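Local coordinates for protein neutral ceramidase (Pseudomonas aeruginosa, PDB 2ZWS) that hydrolyses the N-acyl linkage of ceramides to give sphingosine and free fatty acid, and also runs the reverse synthesis, using a bound zinc ion, at residues M24-L29 against H97-P102. Numbering follows the deposited sequence.
Sequences MGYSSL and HTHSGP. With ZN (zinc ion), chain B.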
loop_
_atom_site.group_PDB
_atom_site.type_symbol
_atom_site.label_atom_id
_atom_site.label_comp_id
_atom_site.label_asym_id
_atom_site.label_seq_id
_atom_site.Cartn_x
_atom_site.Cartn_y
_atom_site.Cartn_z
ATOM N N MET A 24 -8.724 0.114 -6.447
ATOM C CA MET A 24 -8.614 -1.085 -5.621
ATOM C C MET A 24 -8.908 -0.794 -4.146
ATOM O O MET A 24 -8.234 0.037 -3.523
ATOM C CB MET A 24 -7.199 -1.691 -5.721
ATOM C CG MET A 24 -7.035 -3.041 -4.982
ATOM S SD MET A 24 -8.096 -4.288 -5.728
ATOM C CE MET A 24 -8.670 -5.235 -4.300
ATOM N N GLY A 25 -9.894 -1.501 -3.590
ATOM C CA GLY A 25 -10.183 -1.410 -2.161
ATOM C C GLY A 25 -11.670 -1.310 -1.865
ATOM O O GLY A 25 -12.169 -1.960 -0.939
ATOM N N TYR A 26 -12.370 -0.473 -2.619
ATOM C CA TYR A 26 -13.804 -0.239 -2.364
ATOM C C TYR A 26 -14.782 -1.132 -3.172
ATOM O O TYR A 26 -16.003 -1.054 -2.988
ATOM C CB TYR A 26 -14.149 1.249 -2.524
ATOM C CG TYR A 26 -13.516 2.139 -1.463
ATOM C CD1 TYR A 26 -12.749 3.251 -1.820
ATOM C CD2 TYR A 26 -13.714 1.878 -0.084
ATOM C CE1 TYR A 26 -12.164 4.092 -0.839
ATOM C CE2 TYR A 26 -13.128 2.717 0.897
ATOM C CZ TYR A 26 -12.357 3.804 0.508
ATOM O OH TYR A 26 -11.784 4.605 1.484
ATOM N N SER A 27 -14.249 -1.970 -4.060
ATOM C CA SER A 27 -15.045 -2.932 -4.827
ATOM C C SER A 27 -16.164 -2.269 -5.613
ATOM O O SER A 27 -17.256 -2.838 -5.773
ATOM C CB SER A 27 -15.606 -3.994 -3.890
ATOM O OG SER A 27 -14.549 -4.525 -3.118
ATOM N N SER A 28 -15.880 -1.086 -6.141
ATOM C CA SER A 28 -16.893 -0.329 -6.857
ATOM C C SER A 28 -16.669 -0.337 -8.360
ATOM O O SER A 28 -15.580 -0.033 -8.824
ATOM C CB SER A 28 -16.952 1.108 -6.348
ATOM O OG SER A 28 -17.888 1.855 -7.101
ATOM N N LEU A 29 -17.717 -0.657 -9.118
ATOM C CA LEU A 29 -17.680 -0.493 -10.577
ATOM C C LEU A 29 -17.785 0.962 -11.074
ATOM O O LEU A 29 -17.637 1.219 -12.274
ATOM C CB LEU A 29 -18.808 -1.304 -11.232
ATOM C CG LEU A 29 -18.759 -2.824 -11.143
ATOM C CD1 LEU A 29 -20.113 -3.340 -11.555
ATOM C CD2 LEU A 29 -17.668 -3.392 -12.053
ATOM N N HIS A 97 -2.135 -0.236 2.314
ATOM C CA HIS A 97 -3.599 -0.462 2.244
ATOM C C HIS A 97 -4.370 0.806 1.892
ATOM O O HIS A 97 -5.530 0.984 2.273
ATOM C CB HIS A 97 -4.115 -1.106 3.522
ATOM C CG HIS A 97 -5.428 -1.797 3.381
ATOM N ND1 HIS A 97 -5.764 -2.559 2.281
ATOM C CD2 HIS A 97 -6.439 -1.952 4.280
ATOM C CE1 HIS A 97 -6.963 -3.099 2.488
ATOM N NE2 HIS A 97 -7.387 -2.756 3.696
ATOM N N THR A 98 -3.736 1.701 1.139
ATOM C CA THR A 98 -4.503 2.794 0.522
ATOM C C THR A 98 -5.600 2.231 -0.374
ATOM O O THR A 98 -5.362 1.248 -1.100
ATOM C CB THR A 98 -3.609 3.769 -0.292
ATOM O OG1 THR A 98 -4.430 4.711 -0.989
ATOM C CG2 THR A 98 -2.723 3.040 -1.300
ATOM N N HIS A 99 -6.761 2.889 -0.380
ATOM C CA HIS A 99 -7.868 2.454 -1.223
ATOM C C HIS A 99 -8.033 3.367 -2.437
ATOM O O HIS A 99 -9.073 3.322 -3.091
ATOM C CB HIS A 99 -9.148 2.406 -0.388
ATOM C CG HIS A 99 -9.187 1.272 0.584
ATOM N ND1 HIS A 99 -8.157 1.001 1.460
ATOM C CD2 HIS A 99 -10.140 0.348 0.832
ATOM C CE1 HIS A 99 -8.479 -0.045 2.205
ATOM N NE2 HIS A 99 -9.661 -0.478 1.817
ATOM N N SER A 100 -6.996 4.141 -2.756
ATOM C CA SER A 100 -7.092 5.136 -3.818
ATOM C C SER A 100 -6.084 4.951 -4.919
ATOM O O SER A 100 -5.654 5.942 -5.520
ATOM C CB SER A 100 -6.931 6.540 -3.239
ATOM O OG SER A 100 -8.006 6.807 -2.333
ATOM N N GLY A 101 -5.715 3.694 -5.191
ATOM C CA GLY A 101 -4.894 3.400 -6.390
ATOM C C GLY A 101 -5.669 2.588 -7.416
ATOM O O GLY A 101 -6.667 1.953 -7.085
ATOM N N PRO A 102 -5.202 2.604 -8.674
ATOM C CA PRO A 102 -5.786 1.761 -9.730
ATOM C C PRO A 102 -5.632 0.277 -9.400
ATOM O O PRO A 102 -4.575 -0.146 -8.924
ATOM C CB PRO A 102 -4.972 2.154 -10.979
ATOM C CG PRO A 102 -3.682 2.684 -10.453
ATOM C CD PRO A 102 -4.038 3.380 -9.151
HETATM ZN ZN ZN B . -9.148 -3.620 4.622
HETATM O O HOH W 1 -5.826 1.115 -3.826
HETATM O O HOH W 2 -10.936 1.533 -4.209
HETATM O O HOH W 3 -10.310 -2.851 3.030
#
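Tyr26 lays one ring face over the CB of His99, which sits 3.8 Å from the ring centroid in a CH-pi contact. The two rings meet obliquely, their planes at 47°. The phenol is fixed at its far end, where Tyr26 OH is hydrogen-bonded to Met208 O. The imidazole of His99 also packs on backbone: its CD2 lies 3.5 Å from Gly25 CA. With CG beside the backbone N (chi1 -72°), the His99 ring turns toward the zinc site. His99 ND1 donates in its ring plane to His97 O at 2.7 Å, through a rather bent bond. His99 NE2 meets a zinc-bound water at 2.7 Å, also in the ring plane. His99 is thus a second-shell residue of the active-site zinc. The zinc itself is held by His97 NE2 at 2.2 Å, with His204, Glu411 and Tyr448. The CE1 of His99 sits over the centre of one face of the His97 ring. Further along, Met24 N donates to Gly101 O at 2.8 Å, where the short strands 22-24 and 101-102 pair loosely, antiparallel. One water bridges Met24 O, Thr98 O and Gly101 N; another links Tyr26 N to His99 O.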